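Local coordinates for protein CcbJ (Streptomyces caelestis, PDB 4HGZ) that is probably an S-adenosyl-L-methionine-dependent N-methyltransferase that transfers a methyl group from this cofactor to its substrate, at residues 45-50 with 73-78; 51-56 with 252-257; 55-60 with 78-83; 66-71 with 134-139. All coordinates share one frame; numbering follows the deposited sequence.

Contact 1 (45-50 with 73-78)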
loop_
_atom_site.group_PDB
_atom_site.type_symbol
_atom_site.label_atom_id
_atom_site.label_comp_id
_atom_site.label_asym_id
_atom_site.label_seq_id
_atom_site.Cartn_x
_atom_site.Cartn_y
_atom_site.Cartn_z
ATOM N N GLY C 45 19.803 -17.625 6.712
ATOM C CA GLY C 45 20.015 -19.056 6.907
ATOM C C GLY C 45 18.736 -19.851 6.759
ATOM O O GLY C 45 17.699 -19.301 6.389
ATOM N N PRO C 46 18.798 -21.160 7.045
ATOM C CA PRO C 46 17.579 -21.965 7.020
ATOM C C PRO C 46 16.806 -21.760 8.325
ATOM O O PRO C 46 17.394 -21.337 9.325
ATOM C CB PRO C 46 18.104 -23.402 6.900
ATOM C CG PRO C 46 19.578 -23.343 7.307
ATOM C CD PRO C 46 19.956 -21.910 7.561
ATOM N N PRO C 47 15.497 -22.054 8.325
ATOM C CA PRO C 47 14.691 -21.735 9.509
ATOM C C PRO C 47 15.284 -22.374 10.764
ATOM O O PRO C 47 15.627 -23.559 10.754
ATOM C CB PRO C 47 13.316 -22.324 9.177
ATOM C CG PRO C 47 13.586 -23.377 8.139
ATOM C CD PRO C 47 14.768 -22.886 7.352
ATOM N N PRO C 48 15.409 -21.588 11.842
ATOM C CA PRO C 48 16.129 -22.004 13.045
ATOM C C PRO C 48 15.365 -23.029 13.867
ATOM O O PRO C 48 15.543 -23.105 15.078
ATOM C CB PRO C 48 16.272 -20.697 13.834
ATOM C CG PRO C 48 15.096 -19.890 13.425
ATOM C CD PRO C 48 14.815 -20.247 11.984
ATOM N N ASP C 49 14.535 -23.827 13.213
ATOM C CA ASP C 49 13.685 -24.752 13.940
ATOM C C ASP C 49 14.025 -26.227 13.726
ATOM O O ASP C 49 13.164 -27.103 13.908
ATOM C CB ASP C 49 12.210 -24.480 13.629
ATOM C CG ASP C 49 11.837 -24.813 12.204
ATOM O OD1 ASP C 49 12.734 -25.193 11.422
ATOM O OD2 ASP C 49 10.636 -24.695 11.867
ATOM N N GLY C 50 15.274 -26.506 13.348
ATOM C CA GLY C 50 15.708 -27.887 13.205
ATOM C C GLY C 50 15.254 -28.682 14.417
ATOM O O GLY C 50 14.526 -29.673 14.298
ATOM N N THR C 73 21.725 -30.833 4.226
ATOM C CA THR C 73 22.924 -31.197 4.977
ATOM C C THR C 73 22.593 -31.724 6.372
ATOM O O THR C 73 23.472 -31.821 7.229
ATOM C CB THR C 73 23.903 -30.017 5.121
ATOM O OG1 THR C 73 23.263 -28.950 5.824
ATOM C CG2 THR C 73 24.370 -29.525 3.756
ATOM N N GLY C 74 21.327 -32.058 6.598
ATOM C CA GLY C 74 20.922 -32.717 7.841
ATOM C C GLY C 74 20.385 -31.800 8.921
ATOM O O GLY C 74 20.411 -32.141 10.111
ATOM N N ARG C 75 19.882 -30.641 8.511
ATOM C CA ARG C 75 19.386 -29.647 9.456
ATOM C C ARG C 75 18.381 -30.244 10.438
ATOM O O ARG C 75 18.417 -29.950 11.633
ATOM C CB ARG C 75 18.760 -28.472 8.717
ATOM C CG ARG C 75 18.259 -27.400 9.625
ATOM C CD ARG C 75 17.619 -26.262 8.850
ATOM N NE ARG C 75 16.419 -26.671 8.120
ATOM C CZ ARG C 75 15.190 -26.658 8.630
ATOM N NH1 ARG C 75 14.992 -26.272 9.885
ATOM N NH2 ARG C 75 14.156 -27.031 7.882
ATOM N N VAL C 76 17.488 -31.083 9.928
ATOM C CA VAL C 76 16.516 -31.775 10.761
ATOM C C VAL C 76 16.972 -33.193 11.125
ATOM O O VAL C 76 16.645 -33.701 12.195
ATOM C CB VAL C 76 15.150 -31.855 10.050
ATOM C CG1 VAL C 76 14.077 -32.360 11.002
ATOM C CG2 VAL C 76 14.767 -30.487 9.474
ATOM N N ALA C 77 17.735 -33.822 10.238
ATOM C CA ALA C 77 18.134 -35.223 10.406
ATOM C C ALA C 77 19.029 -35.455 11.625
ATOM O O ALA C 77 18.838 -36.415 12.369
ATOM C CB ALA C 77 18.804 -35.758 9.132
ATOM N N PHE C 78 19.995 -34.577 11.846
ATOM C CA PHE C 78 20.883 -34.769 12.986
ATOM C C PHE C 78 20.204 -34.542 14.341
ATOM O O PHE C 78 20.389 -35.329 15.274
ATOM C CB PHE C 78 22.155 -33.934 12.833
ATOM C CG PHE C 78 23.039 -34.416 11.730
ATOM C CD1 PHE C 78 23.623 -35.671 11.800
ATOM C CD2 PHE C 78 23.264 -33.639 10.612
ATOM C CE1 PHE C 78 24.425 -36.129 10.783
ATOM C CE2 PHE C 78 24.064 -34.097 9.593
ATOM C CZ PHE C 78 24.649 -35.339 9.680
#
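Arg-75 reaches across to Pro-46, Pro-47 and Asp-49, and its side chain carries most of this contact. Its CB heads for segment 45-50. CG lies anti to the backbone N (chi1 -179°), and the next torsion is also extended, which takes CD straight to Pro-46. There Arg-75 CD packs on Pro-46 CB at 3.5 Å, the two side chains sliding past each other in opposite directions. The chain then bends at chi3, bringing NE past Pro-46 and turning the guanidinium toward Pro-47. Pro-47 CG covers one face of that flat group, 3.4 Å above the plane and offset toward the rim. Val-76 CG2 lies over the opposite face, so the group is held between two apolar side chains. At the tip, Arg-75 NH1 donates to Asp-49 OD1 at 2.9 Å in a salt bridge. The N-H...O angle is 144°, so the bond is bent, although carboxylate and guanidinium are nearly coplanar. The other oxygen, Asp-49 OD2, accepts a weak hydrogen bond from Gln-169. Beyond the arginine, Gly-50 O rests against Val-76 CG1. Arg-75 belongs to the S-adenosyl-L-homocysteine site of this protein. It sits in the loop between strand 66-69 and helix 77-82, which fits the glycine-rich cofactor loop of a Rossmann-type methyltransferase.

Contact 2 (51-56 with 252-257). With SO4 (sulfate ion), chain T.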
loop_
_atom_site.group_PDB
_atom_site.type_symbol
_atom_site.label_atom_id
_atom_site.label_comp_id
_atom_site.label_asym_id
_atom_site.label_seq_id
_atom_site.Cartn_x
_atom_site.Cartn_y
_atom_site.Cartn_z
ATOM N N ARG C 51 15.668 -28.228 15.597
ATOM C CA ARG C 51 15.304 -28.895 16.839
ATOM C C ARG C 51 13.810 -29.165 16.945
ATOM O O ARG C 51 13.394 -30.266 17.289
ATOM C CB ARG C 51 15.738 -28.059 18.035
ATOM C CG ARG C 51 17.210 -28.100 18.310
ATOM C CD ARG C 51 17.627 -29.512 18.591
ATOM N NE ARG C 51 19.076 -29.596 18.728
ATOM C CZ ARG C 51 19.776 -30.725 18.669
ATOM N NH1 ARG C 51 19.165 -31.892 18.475
ATOM N NH2 ARG C 51 21.092 -30.681 18.808
ATOM N N GLU C 52 12.996 -28.154 16.671
ATOM C CA GLU C 52 11.557 -28.299 16.886
ATOM C C GLU C 52 10.941 -29.272 15.892
ATOM O O GLU C 52 10.079 -30.076 16.255
ATOM C CB GLU C 52 10.845 -26.944 16.857
ATOM C CG GLU C 52 11.191 -26.036 18.050
ATOM C CD GLU C 52 12.654 -25.631 18.059
ATOM O OE1 GLU C 52 13.313 -25.773 17.001
ATOM O OE2 GLU C 52 13.145 -25.178 19.117
ATOM N N ALA C 53 11.391 -29.200 14.640
ATOM C CA ALA C 53 10.951 -30.152 13.636
ATOM C C ALA C 53 11.251 -31.559 14.122
ATOM O O ALA C 53 10.409 -32.458 14.015
ATOM C CB ALA C 53 11.646 -29.898 12.313
ATOM N N ALA C 54 12.456 -31.750 14.653
ATOM C CA ALA C 54 12.871 -33.080 15.081
ATOM C C ALA C 54 11.909 -33.603 16.147
ATOM O O ALA C 54 11.324 -34.683 16.014
ATOM C CB ALA C 54 14.313 -33.062 15.597
ATOM N N LEU C 55 11.735 -32.822 17.205
ATOM C CA LEU C 55 10.853 -33.224 18.283
ATOM C C LEU C 55 9.492 -33.571 17.682
ATOM O O LEU C 55 8.942 -34.650 17.929
ATOM C CB LEU C 55 10.754 -32.107 19.329
ATOM C CG LEU C 55 12.013 -31.868 20.193
ATOM C CD1 LEU C 55 12.076 -30.447 20.800
ATOM C CD2 LEU C 55 12.141 -32.920 21.299
ATOM N N PHE C 56 8.972 -32.670 16.857
ATOM C CA PHE C 56 7.683 -32.886 16.216
ATOM C C PHE C 56 7.615 -34.235 15.517
ATOM O O PHE C 56 6.728 -35.035 15.798
ATOM C CB PHE C 56 7.374 -31.774 15.220
ATOM C CG PHE C 56 5.967 -31.808 14.707
ATOM C CD1 PHE C 56 4.973 -31.091 15.337
ATOM C CD2 PHE C 56 5.642 -32.555 13.593
ATOM C CE1 PHE C 56 3.678 -31.128 14.867
ATOM C CE2 PHE C 56 4.345 -32.597 13.117
ATOM C CZ PHE C 56 3.363 -31.887 13.758
ATOM N N ALA C 252 0.744 -23.717 12.755
ATOM C CA ALA C 252 1.471 -22.633 12.122
ATOM C C ALA C 252 2.941 -22.979 12.039
ATOM O O ALA C 252 3.688 -22.375 11.279
ATOM C CB ALA C 252 1.296 -21.342 12.927
ATOM N N ASP C 253 3.363 -23.935 12.848
ATOM C CA ASP C 253 4.783 -24.178 13.012
ATOM C C ASP C 253 5.002 -25.437 13.846
ATOM O O ASP C 253 4.043 -26.037 14.330
ATOM C CB ASP C 253 5.427 -22.971 13.674
ATOM C CG ASP C 253 5.033 -22.834 15.134
ATOM O OD1 ASP C 253 4.382 -23.764 15.666
ATOM O OD2 ASP C 253 5.381 -21.801 15.747
ATOM N N PHE C 254 6.252 -25.845 14.025
ATOM C CA PHE C 254 6.477 -27.149 14.651
ATOM C C PHE C 254 6.217 -27.199 16.149
ATOM O O PHE C 254 6.312 -28.261 16.754
ATOM C CB PHE C 254 7.865 -27.707 14.323
ATOM C CG PHE C 254 7.980 -28.241 12.933
ATOM C CD1 PHE C 254 7.188 -29.301 12.520
ATOM C CD2 PHE C 254 8.860 -27.669 12.027
ATOM C CE1 PHE C 254 7.282 -29.792 11.224
ATOM C CE2 PHE C 254 8.956 -28.152 10.736
ATOM C CZ PHE C 254 8.170 -29.220 10.335
ATOM N N GLU C 255 5.905 -26.060 16.758
ATOM C CA GLU C 255 5.587 -26.068 18.185
ATOM C C GLU C 255 4.076 -26.045 18.386
ATOM O O GLU C 255 3.587 -25.854 19.485
ATOM C CB GLU C 255 6.260 -24.912 18.922
ATOM C CG GLU C 255 7.748 -24.763 18.624
ATOM C CD GLU C 255 8.437 -23.813 19.585
ATOM O OE1 GLU C 255 8.552 -24.162 20.777
ATOM O OE2 GLU C 255 8.862 -22.719 19.158
ATOM N N ARG C 256 3.337 -26.243 17.307
ATOM C CA ARG C 256 1.903 -26.467 17.423
ATOM C C ARG C 256 1.095 -25.215 17.739
ATOM O O ARG C 256 -0.020 -25.305 18.255
ATOM C CB ARG C 256 1.623 -27.557 18.461
ATOM C CG ARG C 256 2.238 -28.887 18.086
ATOM C CD ARG C 256 1.715 -30.042 18.918
ATOM N NE ARG C 256 2.146 -31.311 18.324
ATOM C CZ ARG C 256 3.391 -31.792 18.397
ATOM N NH1 ARG C 256 4.345 -31.112 19.043
ATOM N NH2 ARG C 256 3.688 -32.957 17.820
ATOM N N ARG C 257 1.640 -24.050 17.410
ATOM C CA ARG C 257 0.890 -22.820 17.584
ATOM C C ARG C 257 -0.297 -22.829 16.651
ATOM O O ARG C 257 -0.243 -23.441 15.586
ATOM C CB ARG C 257 1.762 -21.605 17.298
ATOM C CG ARG C 257 2.901 -21.473 18.247
ATOM C CD ARG C 257 3.622 -20.186 18.045
ATOM N NE ARG C 257 4.442 -19.908 19.213
ATOM C CZ ARG C 257 5.705 -20.282 19.335
ATOM N NH1 ARG C 257 6.298 -20.939 18.352
ATOM N NH2 ARG C 257 6.368 -19.991 20.440
HETATM S S SO4 T . 3.986 -18.392 22.575
HETATM O O1 SO4 T . 3.588 -18.160 23.961
HETATM O O2 SO4 T . 3.738 -17.184 21.794
HETATM O O3 SO4 T . 5.407 -18.752 22.536
HETATM O O4 SO4 T . 3.190 -19.473 22.006
#
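Phe-254 and Phe-56 form the aromatic part of this contact. Their ring planes stand 57° apart and the centroids are 5.3 Å from each other. Phe-254 CD1 lies over one face of the Phe-56 ring, and Phe-56 CG lies at the edge of the Phe-254 ring. The extended first torsion of Phe-56, with CG anti to the backbone N (chi1 -170°), swings its ring off the helix to this meeting point. A CH-pi contact supplements the pair: Ala-53 CA sits 3.8 Å from the centroid of the Phe-254 ring, over its face. Ala-53 CB adds apolar packing on Phe-254 CE2 at 3.6 Å. At the margin, the guanidinium of Arg-256 lays a face on Phe-56 CD1. Glu-52 and Glu-255 run side by side and touch through their CG atoms at 3.7 Å.

Side-chain hydrogen bonds and salt bridges tie segment 252-257 to itself. Asp-253 OD1 accepts from Glu-255 N, forming an Asx turn, and from Arg-257 N, the donors coming from opposite faces of the carboxylate. Arg-257 NH1 makes salt bridges with Asp-253 OD2 at 2.9 Å and with Glu-255 OE2. Arg-257 NE and NH2 grip a sulfate, probably from the crystallisation liquor, that Arg-258 N of the second subunit also binds. Mostly apolar surfaces thus join helix and loop, with Arg-256 and the two glutamates at the margin; salt bridges act within the loop. Glu-52 OE2 and Glu-255 OE2 are 4.9 Å apart and may repel, which Arg-257 probably eases.

Contact 3 (55-60 with 78-83)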
loop_
_atom_site.group_PDB
_atom_site.type_symbol
_atom_site.label_atom_id
_atom_site.label_comp_id
_atom_site.label_asym_id
_atom_site.label_seq_id
_atom_site.Cartn_x
_atom_site.Cartn_y
_atom_site.Cartn_z
ATOM N N LEU C 55 11.735 -32.822 17.205
ATOM C CA LEU C 55 10.853 -33.224 18.283
ATOM C C LEU C 55 9.492 -33.571 17.682
ATOM O O LEU C 55 8.942 -34.650 17.929
ATOM C CB LEU C 55 10.754 -32.107 19.329
ATOM C CG LEU C 55 12.013 -31.868 20.193
ATOM C CD1 LEU C 55 12.076 -30.447 20.800
ATOM C CD2 LEU C 55 12.141 -32.920 21.299
ATOM N N PHE C 56 8.972 -32.670 16.857
ATOM C CA PHE C 56 7.683 -32.886 16.216
ATOM C C PHE C 56 7.615 -34.235 15.517
ATOM O O PHE C 56 6.728 -35.035 15.798
ATOM C CB PHE C 56 7.374 -31.774 15.220
ATOM C CG PHE C 56 5.967 -31.808 14.707
ATOM C CD1 PHE C 56 4.973 -31.091 15.337
ATOM C CD2 PHE C 56 5.642 -32.555 13.593
ATOM C CE1 PHE C 56 3.678 -31.128 14.867
ATOM C CE2 PHE C 56 4.345 -32.597 13.117
ATOM C CZ PHE C 56 3.363 -31.887 13.758
ATOM N N VAL C 57 8.547 -34.487 14.601
ATOM C CA VAL C 57 8.565 -35.760 13.879
ATOM C C VAL C 57 8.749 -36.953 14.828
ATOM O O VAL C 57 7.982 -37.918 14.774
ATOM C CB VAL C 57 9.620 -35.766 12.758
ATOM C CG1 VAL C 57 9.808 -37.159 12.219
ATOM C CG2 VAL C 57 9.198 -34.828 11.641
ATOM N N ALA C 58 9.744 -36.871 15.712
ATOM C CA ALA C 58 9.966 -37.906 16.735
ATOM C C ALA C 58 8.680 -38.314 17.449
ATOM O O ALA C 58 8.391 -39.504 17.580
ATOM C CB ALA C 58 10.995 -37.446 17.751
ATOM N N ALA C 59 7.912 -37.332 17.916
ATOM C CA ALA C 59 6.660 -37.618 18.623
ATOM C C ALA C 59 5.717 -38.475 17.786
ATOM O O ALA C 59 4.890 -39.206 18.328
ATOM C CB ALA C 59 5.965 -36.319 19.064
ATOM N N LEU C 60 5.851 -38.382 16.465
ATOM C CA LEU C 60 5.035 -39.168 15.548
ATOM C C LEU C 60 5.737 -40.448 15.094
ATOM O O LEU C 60 5.133 -41.281 14.424
ATOM C CB LEU C 60 4.697 -38.341 14.313
ATOM C CG LEU C 60 3.713 -37.185 14.484
ATOM C CD1 LEU C 60 3.734 -36.295 13.248
ATOM C CD2 LEU C 60 2.303 -37.701 14.749
ATOM N N PHE C 78 19.995 -34.577 11.846
ATOM C CA PHE C 78 20.883 -34.769 12.986
ATOM C C PHE C 78 20.204 -34.542 14.341
ATOM O O PHE C 78 20.389 -35.329 15.274
ATOM C CB PHE C 78 22.155 -33.934 12.833
ATOM C CG PHE C 78 23.039 -34.416 11.730
ATOM C CD1 PHE C 78 23.623 -35.671 11.800
ATOM C CD2 PHE C 78 23.264 -33.639 10.612
ATOM C CE1 PHE C 78 24.425 -36.129 10.783
ATOM C CE2 PHE C 78 24.064 -34.097 9.593
ATOM C CZ PHE C 78 24.649 -35.339 9.680
ATOM N N PRO C 79 19.429 -33.457 14.466
ATOM C CA PRO C 79 18.612 -33.366 15.665
ATOM C C PRO C 79 17.717 -34.593 15.814
ATOM O O PRO C 79 17.477 -35.040 16.926
ATOM C CB PRO C 79 17.788 -32.106 15.421
ATOM C CG PRO C 79 18.731 -31.234 14.663
ATOM C CD PRO C 79 19.497 -32.172 13.751
ATOM N N LEU C 80 17.231 -35.148 14.709
ATOM C CA LEU C 80 16.472 -36.387 14.816
ATOM C C LEU C 80 17.338 -37.487 15.410
ATOM O O LEU C 80 16.897 -38.259 16.263
ATOM C CB LEU C 80 15.917 -36.820 13.464
ATOM C CG LEU C 80 14.488 -36.318 13.226
ATOM C CD1 LEU C 80 14.044 -36.535 11.785
ATOM C CD2 LEU C 80 13.508 -36.986 14.202
ATOM N N ALA C 81 18.583 -37.548 14.957
ATOM C CA ALA C 81 19.466 -38.625 15.358
ATOM C C ALA C 81 19.779 -38.502 16.839
ATOM O O ALA C 81 20.039 -39.504 17.502
ATOM C CB ALA C 81 20.740 -38.622 14.512
ATOM N N ASP C 82 19.734 -37.278 17.363
ATOM C CA ASP C 82 19.946 -37.044 18.802
ATOM C C ASP C 82 18.797 -37.552 19.685
ATOM O O ASP C 82 18.981 -37.762 20.887
ATOM C CB ASP C 82 20.213 -35.559 19.097
ATOM C CG ASP C 82 21.601 -35.105 18.647
ATOM O OD1 ASP C 82 22.548 -35.929 18.646
ATOM O OD2 ASP C 82 21.750 -33.913 18.304
ATOM N N LEU C 83 17.623 -37.752 19.092
ATOM C CA LEU C 83 16.463 -38.231 19.840
ATOM C C LEU C 83 16.291 -39.740 19.689
ATOM O O LEU C 83 15.269 -40.306 20.102
ATOM C CB LEU C 83 15.189 -37.517 19.382
ATOM C CG LEU C 83 15.250 -36.005 19.151
ATOM C CD1 LEU C 83 13.989 -35.539 18.446
ATOM C CD2 LEU C 83 15.435 -35.261 20.454
#
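The rings of Phe-56 and Phe-78 both turn away from the place where Leu-83 meets Ala-58, and neither joins the contact. Phe-56 points away from helix 77-82. Phe-78 turns to the far side of its own helix, where its ring stacks with His-107. Methyl groups and the backbone of helix 50-61 make the contact instead.

Leu-83 has the largest share. Its CG lies anti to the carbonyl carbon (chi1 -43°), which carries its two branches toward helix 50-61. Leu-83 CD1 packs on Ala-58 CB at 3.6 Å and also comes 3.7 Å from Leu-55 N. Leu-83 CD2 meets Leu-55 CD2 at 4.1 Å, where the two side chains cross at about a right angle. Leu-80 approaches deeper in the protein with a single branch. Its CD2 faces Ala-58 N and touches Val-57 CG1 at 4.2 Å. The small Ala-58 thus has a leucine methyl from each of these residues beside it. The packing is apolar and modest in area, and its Leu-55 and Leu-83 side is exposed.

Ala-58 and Ala-59 also belong to a lithium site, but the Ala-58 side chain stays about 6 Å from the ion. One turn back along helix 50-61, Ala-54 continues the packing on Pro-79 and Leu-80; further back, Arg-51 forms a salt bridge with Asp-82. Val-57 and Leu-80 both reach Phe-134 of strand 130-135. The two helices thus pack together on the same part of the central sheet.

Contact 4 (66-71 with 134-139)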
loop_
_atom_site.group_PDB
_atom_site.type_symbol
_atom_site.label_atom_id
_atom_site.label_comp_id
_atom_site.label_asym_id
_atom_site.label_seq_id
_atom_site.Cartn_x
_atom_site.Cartn_y
_atom_site.Cartn_z
ATOM N N VAL C 66 12.137 -43.004 9.939
ATOM C CA VAL C 66 11.445 -41.973 9.187
ATOM C C VAL C 66 12.229 -41.583 7.947
ATOM O O VAL C 66 13.447 -41.753 7.888
ATOM C CB VAL C 66 11.200 -40.710 10.040
ATOM C CG1 VAL C 66 10.459 -41.070 11.319
ATOM C CG2 VAL C 66 12.520 -40.034 10.368
ATOM N N LEU C 67 11.520 -41.046 6.961
ATOM C CA LEU C 67 12.131 -40.643 5.708
ATOM C C LEU C 67 11.992 -39.139 5.541
ATOM O O LEU C 67 10.878 -38.622 5.554
ATOM C CB LEU C 67 11.432 -41.351 4.552
ATOM C CG LEU C 67 11.987 -41.109 3.151
ATOM C CD1 LEU C 67 13.199 -41.989 2.920
ATOM C CD2 LEU C 67 10.920 -41.386 2.099
ATOM N N GLU C 68 13.112 -38.433 5.406
ATOM C CA GLU C 68 13.059 -37.015 5.097
ATOM C C GLU C 68 13.286 -36.766 3.605
ATOM O O GLU C 68 14.342 -37.084 3.066
ATOM C CB GLU C 68 14.054 -36.181 5.921
ATOM C CG GLU C 68 13.903 -34.685 5.587
ATOM C CD GLU C 68 14.827 -33.745 6.356
ATOM O OE1 GLU C 68 15.707 -34.225 7.105
ATOM O OE2 GLU C 68 14.668 -32.506 6.193
ATOM N N LEU C 69 12.283 -36.204 2.940
ATOM C CA LEU C 69 12.447 -35.757 1.575
ATOM C C LEU C 69 13.146 -34.404 1.607
ATOM O O LEU C 69 12.687 -33.491 2.281
ATOM C CB LEU C 69 11.088 -35.606 0.914
ATOM C CG LEU C 69 10.208 -36.846 0.921
ATOM C CD1 LEU C 69 8.972 -36.612 0.076
ATOM C CD2 LEU C 69 10.988 -38.019 0.383
ATOM N N GLY C 70 14.260 -34.277 0.895
ATOM C CA GLY C 70 14.994 -33.014 0.832
ATOM C C GLY C 70 15.781 -32.764 2.091
ATOM O O GLY C 70 15.629 -31.735 2.739
ATOM N N VAL C 71 16.638 -33.714 2.432
ATOM C CA VAL C 71 17.327 -33.715 3.715
ATOM C C VAL C 71 18.517 -32.755 3.761
ATOM O O VAL C 71 19.111 -32.547 4.815
ATOM C CB VAL C 71 17.794 -35.143 4.036
ATOM C CG1 VAL C 71 18.861 -35.575 3.036
ATOM C CG2 VAL C 71 18.280 -35.262 5.468
ATOM N N PHE C 134 8.429 -36.987 5.765
ATOM C CA PHE C 134 8.248 -35.548 5.886
ATOM C C PHE C 134 9.073 -34.728 4.933
ATOM O O PHE C 134 10.097 -35.177 4.405
ATOM C CB PHE C 134 8.457 -35.052 7.321
ATOM C CG PHE C 134 9.882 -35.092 7.787
ATOM C CD1 PHE C 134 10.661 -33.941 7.780
ATOM C CD2 PHE C 134 10.437 -36.269 8.273
ATOM C CE1 PHE C 134 11.981 -33.968 8.225
ATOM C CE2 PHE C 134 11.756 -36.305 8.728
ATOM C CZ PHE C 134 12.527 -35.156 8.700
ATOM N N ALA C 135 8.610 -33.498 4.753
ATOM C CA ALA C 135 9.208 -32.573 3.832
ATOM C C ALA C 135 9.155 -31.177 4.446
ATOM O O ALA C 135 8.121 -30.533 4.451
ATOM C CB ALA C 135 8.458 -32.616 2.524
ATOM N N ALA C 136 10.287 -30.722 4.958
ATOM C CA ALA C 136 10.379 -29.446 5.647
ATOM C C ALA C 136 10.640 -28.269 4.707
ATOM O O ALA C 136 10.926 -28.445 3.528
ATOM C CB ALA C 136 11.455 -29.516 6.707
ATOM N N PHE C 137 10.513 -27.064 5.246
ATOM C CA PHE C 137 10.778 -25.828 4.514
ATOM C C PHE C 137 10.585 -25.909 2.997
ATOM O O PHE C 137 11.550 -25.904 2.235
ATOM C CB PHE C 137 12.179 -25.306 4.841
ATOM C CG PHE C 137 12.340 -23.832 4.597
ATOM C CD1 PHE C 137 11.325 -22.942 4.954
ATOM C CD2 PHE C 137 13.504 -23.324 4.024
ATOM C CE1 PHE C 137 11.461 -21.565 4.741
ATOM C CE2 PHE C 137 13.650 -21.945 3.806
ATOM C CZ PHE C 137 12.626 -21.062 4.167
ATOM N N ASN C 138 9.327 -25.971 2.572
ATOM C CA ASN C 138 8.963 -25.849 1.158
ATOM C C ASN C 138 9.497 -26.915 0.220
ATOM O O ASN C 138 9.481 -26.730 -0.994
ATOM C CB ASN C 138 9.343 -24.470 0.616
ATOM C CG ASN C 138 8.567 -23.358 1.282
ATOM O OD1 ASN C 138 7.399 -23.519 1.625
ATOM N ND2 ASN C 138 9.215 -22.225 1.479
ATOM N N THR C 139 9.960 -28.037 0.754
ATOM C CA THR C 139 10.505 -29.064 -0.121
ATOM C C THR C 139 9.448 -29.540 -1.122
ATOM O O THR C 139 9.707 -29.652 -2.321
ATOM C CB THR C 139 11.091 -30.238 0.661
ATOM O OG1 THR C 139 12.355 -29.845 1.198
ATOM C CG2 THR C 139 11.325 -31.432 -0.261
HETATM O O HOH W 1 12.856 -31.330 4.204
#
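Phe-134 has CG between its backbone N and carbonyl carbon (chi1 71°), which folds the ring over Glu-68. Glu-68 has chi1 -178°, is extended beyond CG, and runs beneath one ring face. Glu-68 CB lies 3.3 Å from Phe-134 CZ, while its CG and carboxylate follow along CE1. Carboxylate and ring planes are only 25° apart. Val-66 CG2 meets the ring edge at Phe-134 CE2, 4.1 Å away.

Two backbone bonds set the parallel pairing. Phe-134 N donates to Leu-67 O at 3.0 Å, and Leu-69 N donates to Phe-134 O at 2.8 Å. Past the strand ends, a water accepts from Ala-136 N at 2.7 Å. It also lies within hydrogen-bonding range of Glu-68 OE2 and Leu-69 O, though more acceptors surround it than it has protons. Thr-139 OG1 donates to Ala-136 O, and Thr-139 CG2 packs on Leu-69 O.

Strand 66-69 runs between strands 87-91 and 130-135 in the central sheet. Leu-80 of helix 77-82 covers Val-66 and Phe-134. Leu-67 and Leu-69 pack against Phe-120, a residue of the S-adenosyl-L-homocysteine site.

In the fold
Contact 4 is the core, with its centre about 4 Å from that of the chain. Contact 3 lays two helices over it: Leu-80 CD1 lies 3.7 Å from Phe-134 CZ. Contacts 2 and 3 share helix 50-61, and contacts 1 and 3 share helix 77-82. Contacts 1 and 2 meet where Val-76 CG1 packs on Ala-53 CB at 3.7 Å. Contact 1 also reaches contact 4, with Pro-47 CD 3.6 Å from Phe-137 CD2. Contacts 1 and 4 border the S-adenosyl-L-homocysteine site, whose ligand is not bound to this chain. The side chain of Arg-75 lies about 10 Å from that of Glu-91, another residue of the site.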